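Local coordinates for protein cysteine protease-like VirA (Shigella flexneri, PDB 3EB8) that is a secreted virulence effector required for entry into epithelial cells and for spread within and between them, though its proposed tubulin-cleaving activity is disputed, at residues H106-E111 with R270-C275; P308-C313 with F351-P356. One frame throughout, in Å; residues are numbered along the deposited sequence.

Contact 1: residues H106-E111 with R270-C275; sequences HKPAPE and RVINNC
The His106 imidazole meets Ile272 at its edge, where methyl CG2 lies near the ring plane, 3.7 Å from CD2; one face of the same ring is overlain, toward its rim, by CG of its own neighbour Lys107. The Arg270 guanidinium is modelled alongside the ring but too close to it, so its exact placement is doubtful. In fold terms, the loop before helix 110-118 docks on the loop leading into strand 274-283, an element of the large mixed sheet; residues 270-273 end the curated tubulin-binding region. The main tie is between backbones: Ile272 N donates to His106 O over 2.6 Å, nearly straight at 170° and in the carbonyl plane. Val271 CA adds a C-H contact to this oxygen at 3.3 Å. A branched isoleucine suits the site because its two arms divide: with chi1 at 69°, CG2 goes to the imidazole while CG1, set between the backbone N and the carbonyl carbon, carries CD1 to within 3.8 Å of Lys107 CB. Pro108, a compact apolar ring, is buried against Val316 and Ile318 of strand 315-327, and its CG packs 3.6 Å from the sulfur SG of Cys275.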
ATOM      1  N   HIS A 106      18.542  -9.677 -10.984  1.00 62.06           N
ATOM      2  CA  HIS A 106      17.270 -10.364 -11.098  1.00 62.77           C
ATOM      3  C   HIS A 106      16.237  -9.758 -10.151  1.00 62.63           C
ATOM      4  O   HIS A 106      15.090 -10.186 -10.127  1.00 60.29           O
ATOM      5  CB  HIS A 106      17.464 -11.849 -10.773  1.00 79.65           C
ATOM      6  CG  HIS A 106      17.945 -12.101  -9.376  1.00 96.74           C
ATOM      7  ND1 HIS A 106      19.280 -12.097  -9.034  1.00107.12           N
ATOM      8  CD2 HIS A 106      17.267 -12.351  -8.230  1.00 97.18           C
ATOM      9  CE1 HIS A 106      19.406 -12.342  -7.742  1.00105.06           C
ATOM     10  NE2 HIS A 106      18.198 -12.501  -7.230  1.00 99.21           N
ATOM     11  N   LYS A 107      16.648  -8.765  -9.367  1.00 62.94           N
ATOM     12  CA  LYS A 107      15.762  -8.163  -8.367  1.00 68.07           C
ATOM     13  C   LYS A 107      16.075  -6.673  -8.156  1.00 66.37           C
ATOM     14  O   LYS A 107      17.200  -6.225  -8.422  1.00 58.50           O
ATOM     15  CB  LYS A 107      15.889  -8.917  -7.035  1.00 54.54           C
ATOM     16  CG  LYS A 107      17.294  -8.830  -6.398  1.00 64.93           C
ATOM     17  CD  LYS A 107      17.381  -9.608  -5.088  1.00 79.63           C
ATOM     18  CE  LYS A 107      18.797  -9.611  -4.528  1.00 93.74           C
ATOM     19  NZ  LYS A 107      19.783 -10.303  -5.419  1.00 90.34           N
ATOM     20  N   PRO A 108      15.091  -5.905  -7.659  1.00 59.82           N
ATOM     21  CA  PRO A 108      15.342  -4.486  -7.389  1.00 54.29           C
ATOM     22  C   PRO A 108      16.394  -4.345  -6.315  1.00 57.26           C
ATOM     23  O   PRO A 108      16.455  -5.205  -5.426  1.00 65.53           O
ATOM     24  CB  PRO A 108      14.005  -3.983  -6.847  1.00 61.94           C
ATOM     25  CG  PRO A 108      12.967  -4.981  -7.308  1.00 51.99           C
ATOM     26  CD  PRO A 108      13.691  -6.296  -7.421  1.00 59.57           C
ATOM     27  N   ALA A 109      17.206  -3.289  -6.382  1.00 56.47           N
ATOM     28  CA  ALA A 109      18.122  -2.974  -5.287  1.00 57.59           C
ATOM     29  C   ALA A 109      17.349  -2.576  -4.033  1.00 56.67           C
ATOM     30  O   ALA A 109      16.210  -2.129  -4.114  1.00 62.39           O
ATOM     31  CB  ALA A 109      19.067  -1.862  -5.690  1.00 59.11           C
ATOM     32  N   PRO A 110      17.972  -2.724  -2.864  1.00 57.48           N
ATOM     33  CA  PRO A 110      17.352  -2.308  -1.599  1.00 56.93           C
ATOM     34  C   PRO A 110      16.832  -0.865  -1.622  1.00 56.53           C
ATOM     35  O   PRO A 110      15.767  -0.595  -1.071  1.00 55.46           O
ATOM     36  CB  PRO A 110      18.495  -2.433  -0.590  1.00 58.54           C
ATOM     37  CG  PRO A 110      19.442  -3.415  -1.189  1.00 59.59           C
ATOM     38  CD  PRO A 110      19.337  -3.239  -2.681  1.00 59.23           C
ATOM     39  N   GLU A 111      17.570   0.053  -2.240  1.00 57.55           N
ATOM     40  CA  GLU A 111      17.123   1.442  -2.291  1.00 57.36           C
ATOM     41  C   GLU A 111      15.820   1.585  -3.078  1.00 55.89           C
ATOM     42  O   GLU A 111      14.958   2.385  -2.720  1.00 57.92           O
ATOM     43  CB  GLU A 111      18.192   2.363  -2.873  1.00 59.00           C
ATOM     44  CG  GLU A 111      19.493   2.404  -2.088  1.00 60.78           C
ATOM     45  CD  GLU A 111      20.416   1.229  -2.405  1.00 61.75           C
ATOM     46  OE1 GLU A 111      19.974   0.274  -3.087  1.00 62.43           O
ATOM     47  OE2 GLU A 111      21.589   1.261  -1.973  1.00 69.59           O
ATOM     48  N   ARG A 270      16.963 -12.778 -15.943  1.00 83.17           N
ATOM     49  CA  ARG A 270      15.873 -13.549 -15.343  1.00 77.04           C
ATOM     50  C   ARG A 270      14.728 -12.759 -14.694  1.00 75.57           C
ATOM     51  O   ARG A 270      13.558 -13.067 -14.919  1.00 80.96           O
ATOM     52  CB  ARG A 270      16.467 -14.521 -14.323  1.00 87.07           C
ATOM     53  CG  ARG A 270      15.461 -15.237 -13.453  1.00 91.70           C
ATOM     54  CD  ARG A 270      16.177 -16.038 -12.372  1.00106.61           C
ATOM     55  NE  ARG A 270      15.380 -16.160 -11.151  1.00125.50           N
ATOM     56  CZ  ARG A 270      15.597 -15.457 -10.043  1.00135.71           C
ATOM     57  NH1 ARG A 270      16.595 -14.584  -9.998  1.00136.37           N
ATOM     58  NH2 ARG A 270      14.824 -15.630  -8.978  1.00141.65           N
ATOM     59  N   VAL A 271      15.070 -11.775 -13.866  1.00 65.29           N
ATOM     60  CA  VAL A 271      14.085 -10.895 -13.189  1.00 65.47           C
ATOM     61  C   VAL A 271      12.915 -11.538 -12.418  1.00 63.59           C
ATOM     62  O   VAL A 271      11.951 -12.049 -12.999  1.00 62.50           O
ATOM     63  CB  VAL A 271      13.515  -9.793 -14.113  1.00 64.02           C
ATOM     64  CG1 VAL A 271      12.769  -8.759 -13.277  1.00 45.61           C
ATOM     65  CG2 VAL A 271      14.631  -9.148 -14.897  1.00 45.97           C
ATOM     66  N   ILE A 272      12.990 -11.456 -11.095  1.00 54.81           N
ATOM     67  CA  ILE A 272      11.909 -11.925 -10.239  1.00 63.14           C
ATOM     68  C   ILE A 272      10.647 -11.151 -10.567  1.00 65.61           C
ATOM     69  O   ILE A 272      10.712  -9.986 -10.926  1.00 66.68           O
ATOM     70  CB  ILE A 272      12.230 -11.726  -8.739  1.00 74.56           C
ATOM     71  CG1 ILE A 272      12.241 -10.238  -8.387  1.00 70.72           C
ATOM     72  CG2 ILE A 272      13.572 -12.375  -8.371  1.00 73.77           C
ATOM     73  CD1 ILE A 272      12.273  -9.980  -6.899  1.00 68.55           C
ATOM     74  N   ASN A 273       9.497 -11.800 -10.431  1.00 70.59           N
ATOM     75  CA  ASN A 273       8.227 -11.163 -10.751  1.00 72.68           C
ATOM     76  C   ASN A 273       7.783 -10.085  -9.754  1.00 71.51           C
ATOM     77  O   ASN A 273       7.373  -8.988 -10.152  1.00 64.08           O
ATOM     78  CB  ASN A 273       7.115 -12.204 -10.854  1.00 80.18           C
ATOM     79  CG  ASN A 273       5.741 -11.565 -10.964  1.00 91.88           C
ATOM     80  OD1 ASN A 273       5.043 -11.378  -9.961  1.00 93.81           O
ATOM     81  ND2 ASN A 273       5.358 -11.201 -12.183  1.00 95.73           N
ATOM     82  N   ASN A 274       7.843 -10.425  -8.463  1.00 70.33           N
ATOM     83  CA  ASN A 274       7.268  -9.605  -7.397  1.00 73.44           C
ATOM     84  C   ASN A 274       8.075  -9.667  -6.106  1.00 80.52           C
ATOM     85  O   ASN A 274       8.729 -10.675  -5.835  1.00 83.05           O
ATOM     86  CB  ASN A 274       5.823 -10.037  -7.130  1.00 79.88           C
ATOM     87  CG  ASN A 274       5.350  -9.677  -5.724  1.00100.67           C
ATOM     88  OD1 ASN A 274       5.249 -10.548  -4.861  1.00114.67           O
ATOM     89  ND2 ASN A 274       5.060  -8.394  -5.488  1.00 90.57           N
ATOM     90  N   CYS A 275       8.023  -8.592  -5.311  1.00 44.16           N
ATOM     91  CA  CYS A 275       8.743  -8.521  -4.032  1.00 55.43           C
ATOM     92  C   CYS A 275       7.829  -8.576  -2.786  1.00 63.32           C
ATOM     93  O   CYS A 275       8.275  -8.282  -1.685  1.00 76.52           O
ATOM     94  CB  CYS A 275       9.649  -7.274  -3.976  1.00 55.86           C
ATOM     95  SG  CYS A 275      10.317  -6.734  -5.588  1.00 92.53           S
TER

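Contact 2: residues P308-C313 with F351-P356; sequences PSHITC and FAIISP
With CG swung anti to the backbone N (chi1 -170°), the His310 ring reaches across to Ile353, while the matching turn at Ser355 (chi1 174°) brings OG up to Thr312. The two strands are not bonded neighbours: 300-312 and 348-356 both pair antiparallel with strand 315-327, and in this mixed sheet their axes approach to 7.5 Å with N-to-C directions 56° apart, so side chains fill the space between them. Ile353 lays CG1 over one face of the imidazole, offset toward the rim 4.2 Å above the plane, and its terminal CD1 comes 3.6 Å from His310 CE1. A beta-branched isoleucine suits a strand here and offers the ring an apolar surface. The ring's orientation is fixed from elsewhere by a hydrogen bond from NE2 to Ile254 O on helix 245-265. Farther along, Thr312 OG1 lies 3.0 Å from Ser355 OG, a possible hydrogen bond, since the threonine proton has another acceptor within reach; Thr312 CG2 rests 3.8 Å from Ser355 CB. Ser355 OG gives its proton to Pro356 O at 2.7 Å, tilted out of the carbonyl plane, and Asn314 N donates to Thr312 OG1. Small hydroxyl residues thus suit this part of the contact: both buried hydroxyls find backbone partners and may also bond each other, while the middle depends on apolar fit.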
ATOM      1  N   PRO A 308       5.161  -5.392  -7.729  1.00 44.87           N
ATOM      2  CA  PRO A 308       5.706  -6.150  -8.857  1.00 47.04           C
ATOM      3  C   PRO A 308       6.931  -5.451  -9.418  1.00 45.16           C
ATOM      4  O   PRO A 308       6.993  -4.234  -9.408  1.00 45.34           O
ATOM      5  CB  PRO A 308       4.577  -6.091  -9.898  1.00 45.44           C
ATOM      6  CG  PRO A 308       3.752  -4.913  -9.474  1.00 45.58           C
ATOM      7  CD  PRO A 308       3.777  -4.975  -7.992  1.00 45.12           C
ATOM      8  N   SER A 309       7.892  -6.219  -9.909  1.00 46.25           N
ATOM      9  CA  SER A 309       9.079  -5.628 -10.520  1.00 45.31           C
ATOM     10  C   SER A 309       8.706  -4.980 -11.860  1.00 59.95           C
ATOM     11  O   SER A 309       7.780  -5.436 -12.537  1.00 48.45           O
ATOM     12  CB  SER A 309      10.135  -6.698 -10.744  1.00 45.23           C
ATOM     13  OG  SER A 309       9.715  -7.550 -11.780  1.00 62.17           O
ATOM     14  N   HIS A 310       9.435  -3.931 -12.237  1.00 45.94           N
ATOM     15  CA  HIS A 310       9.175  -3.191 -13.464  1.00 46.42           C
ATOM     16  C   HIS A 310      10.494  -2.759 -14.104  1.00 46.56           C
ATOM     17  O   HIS A 310      11.235  -1.964 -13.518  1.00 48.08           O
ATOM     18  CB  HIS A 310       8.334  -1.944 -13.167  1.00 46.65           C
ATOM     19  CG  HIS A 310       7.821  -1.263 -14.397  1.00 59.57           C
ATOM     20  ND1 HIS A 310       8.356  -0.089 -14.891  1.00 47.61           N
ATOM     21  CD2 HIS A 310       6.831  -1.608 -15.254  1.00 47.69           C
ATOM     22  CE1 HIS A 310       7.712   0.258 -15.987  1.00 48.21           C
ATOM     23  NE2 HIS A 310       6.780  -0.645 -16.228  1.00 53.02           N
ATOM     24  N   ILE A 311      10.798  -3.266 -15.297  1.00 46.79           N
ATOM     25  CA  ILE A 311      12.041  -2.878 -15.944  1.00 47.94           C
ATOM     26  C   ILE A 311      11.909  -1.481 -16.523  1.00 47.38           C
ATOM     27  O   ILE A 311      10.968  -1.189 -17.257  1.00 49.09           O
ATOM     28  CB  ILE A 311      12.484  -3.864 -17.053  1.00 49.69           C
ATOM     29  CG1 ILE A 311      12.433  -5.305 -16.537  1.00 52.69           C
ATOM     30  CG2 ILE A 311      13.882  -3.509 -17.551  1.00 47.17           C
ATOM     31  CD1 ILE A 311      13.126  -5.503 -15.198  1.00 50.14           C
ATOM     32  N   THR A 312      12.847  -0.614 -16.165  1.00 49.42           N
ATOM     33  CA  THR A 312      12.892   0.737 -16.695  1.00 47.86           C
ATOM     34  C   THR A 312      14.128   0.852 -17.559  1.00 55.81           C
ATOM     35  O   THR A 312      14.882  -0.110 -17.708  1.00 48.37           O
ATOM     36  CB  THR A 312      13.009   1.787 -15.570  1.00 56.71           C
ATOM     37  OG1 THR A 312      14.296   1.663 -14.941  1.00 49.78           O
ATOM     38  CG2 THR A 312      11.890   1.600 -14.522  1.00 52.18           C
ATOM     39  N   CYS A 313      14.342   2.035 -18.120  1.00 52.41           N
ATOM     40  CA  CYS A 313      15.514   2.270 -18.957  1.00 56.51           C
ATOM     41  C   CYS A 313      16.814   2.329 -18.137  1.00 48.52           C
ATOM     42  O   CYS A 313      17.898   2.472 -18.702  1.00 64.85           O
ATOM     43  CB  CYS A 313      15.350   3.575 -19.724  1.00 49.32           C
ATOM     44  SG  CYS A 313      15.176   4.921 -18.586  1.00 63.76           S
ATOM     45  N   PHE A 351      -1.116   4.081  -8.257  1.00 48.38           N
ATOM     46  CA  PHE A 351       0.081   3.533  -8.889  1.00 48.13           C
ATOM     47  C   PHE A 351       1.292   4.436  -8.727  1.00 48.13           C
ATOM     48  O   PHE A 351       1.167   5.647  -8.664  1.00 48.60           O
ATOM     49  CB  PHE A 351      -0.131   3.374 -10.392  1.00 48.73           C
ATOM     50  CG  PHE A 351      -0.842   2.130 -10.781  1.00 55.12           C
ATOM     51  CD1 PHE A 351      -2.163   1.925 -10.407  1.00 62.81           C
ATOM     52  CD2 PHE A 351      -0.208   1.173 -11.559  1.00 51.65           C
ATOM     53  CE1 PHE A 351      -2.829   0.782 -10.778  1.00 49.03           C
ATOM     54  CE2 PHE A 351      -0.875   0.023 -11.948  1.00 60.90           C
ATOM     55  CZ  PHE A 351      -2.188  -0.175 -11.558  1.00 58.72           C
ATOM     56  N   ALA A 352       2.470   3.835  -8.714  1.00 47.71           N
ATOM     57  CA  ALA A 352       3.688   4.579  -8.943  1.00 47.87           C
ATOM     58  C   ALA A 352       4.743   3.669  -9.555  1.00 47.58           C
ATOM     59  O   ALA A 352       4.756   2.459  -9.329  1.00 47.11           O
ATOM     60  CB  ALA A 352       4.215   5.228  -7.635  1.00 47.75           C
ATOM     61  N   ILE A 353       5.629   4.268 -10.335  1.00 47.89           N
ATOM     62  CA  ILE A 353       6.813   3.585 -10.800  1.00 47.66           C
ATOM     63  C   ILE A 353       8.032   4.109 -10.042  1.00 53.00           C
ATOM     64  O   ILE A 353       8.209   5.319  -9.869  1.00 48.03           O
ATOM     65  CB  ILE A 353       6.992   3.719 -12.323  1.00 48.09           C
ATOM     66  CG1 ILE A 353       5.927   2.886 -13.045  1.00 52.58           C
ATOM     67  CG2 ILE A 353       8.352   3.206 -12.757  1.00 47.89           C
ATOM     68  CD1 ILE A 353       5.942   3.060 -14.548  1.00 57.43           C
ATOM     69  N   ILE A 354       8.844   3.173  -9.565  1.00 47.20           N
ATOM     70  CA  ILE A 354      10.078   3.480  -8.866  1.00 52.18           C
ATOM     71  C   ILE A 354      11.227   2.924  -9.703  1.00 52.30           C
ATOM     72  O   ILE A 354      11.268   1.730 -10.005  1.00 54.40           O
ATOM     73  CB  ILE A 354      10.088   2.888  -7.442  1.00 46.96           C
ATOM     74  CG1 ILE A 354       9.000   3.548  -6.576  1.00 47.90           C
ATOM     75  CG2 ILE A 354      11.443   3.056  -6.800  1.00 47.18           C
ATOM     76  CD1 ILE A 354       7.603   2.986  -6.779  1.00 46.75           C
ATOM     77  N   SER A 355      12.131   3.808 -10.116  1.00 52.16           N
ATOM     78  CA  SER A 355      13.222   3.434 -11.006  1.00 47.69           C
ATOM     79  C   SER A 355      14.586   3.567 -10.332  1.00 50.77           C
ATOM     80  O   SER A 355      14.811   4.520  -9.562  1.00 51.73           O
ATOM     81  CB  SER A 355      13.197   4.318 -12.256  1.00 53.27           C
ATOM     82  OG  SER A 355      14.320   4.068 -13.079  1.00 51.82           O
ATOM     83  N   PRO A 356      15.499   2.613 -10.618  1.00 60.11           N
ATOM     84  CA  PRO A 356      16.903   2.804 -10.251  1.00 52.26           C
ATOM     85  C   PRO A 356      17.369   4.034 -11.001  1.00 49.17           C
ATOM     86  O   PRO A 356      16.808   4.339 -12.063  1.00 48.57           O
ATOM     87  CB  PRO A 356      17.601   1.575 -10.836  1.00 47.83           C
ATOM     88  CG  PRO A 356      16.536   0.620 -11.205  1.00 62.89           C
ATOM     89  CD  PRO A 356      15.301   1.416 -11.454  1.00 62.83           C
TER

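Contact 2 belongs to the buried interior, with all its touching residues enclosed, whereas contact 1 is only partly buried and includes exposed Lys107 and Arg270. Their centres lie about 10 Å apart, and both engage the mixed sheet: residues 270-275 enter strand 274-283, the antiparallel neighbour of strand 300-312 that carries 308-313. Ser309 joins them, its OG probably hydrogen-bonded to Ile272 O and its backbone N to Asn273 O. Strand 315-327 is a further common element, touched by Pro108 and paired with both strands of contact 2. The chemistry follows location: backbone bonding with apolar packing nearer the surface, side-chain packing and hydroxyls bonded to backbone within.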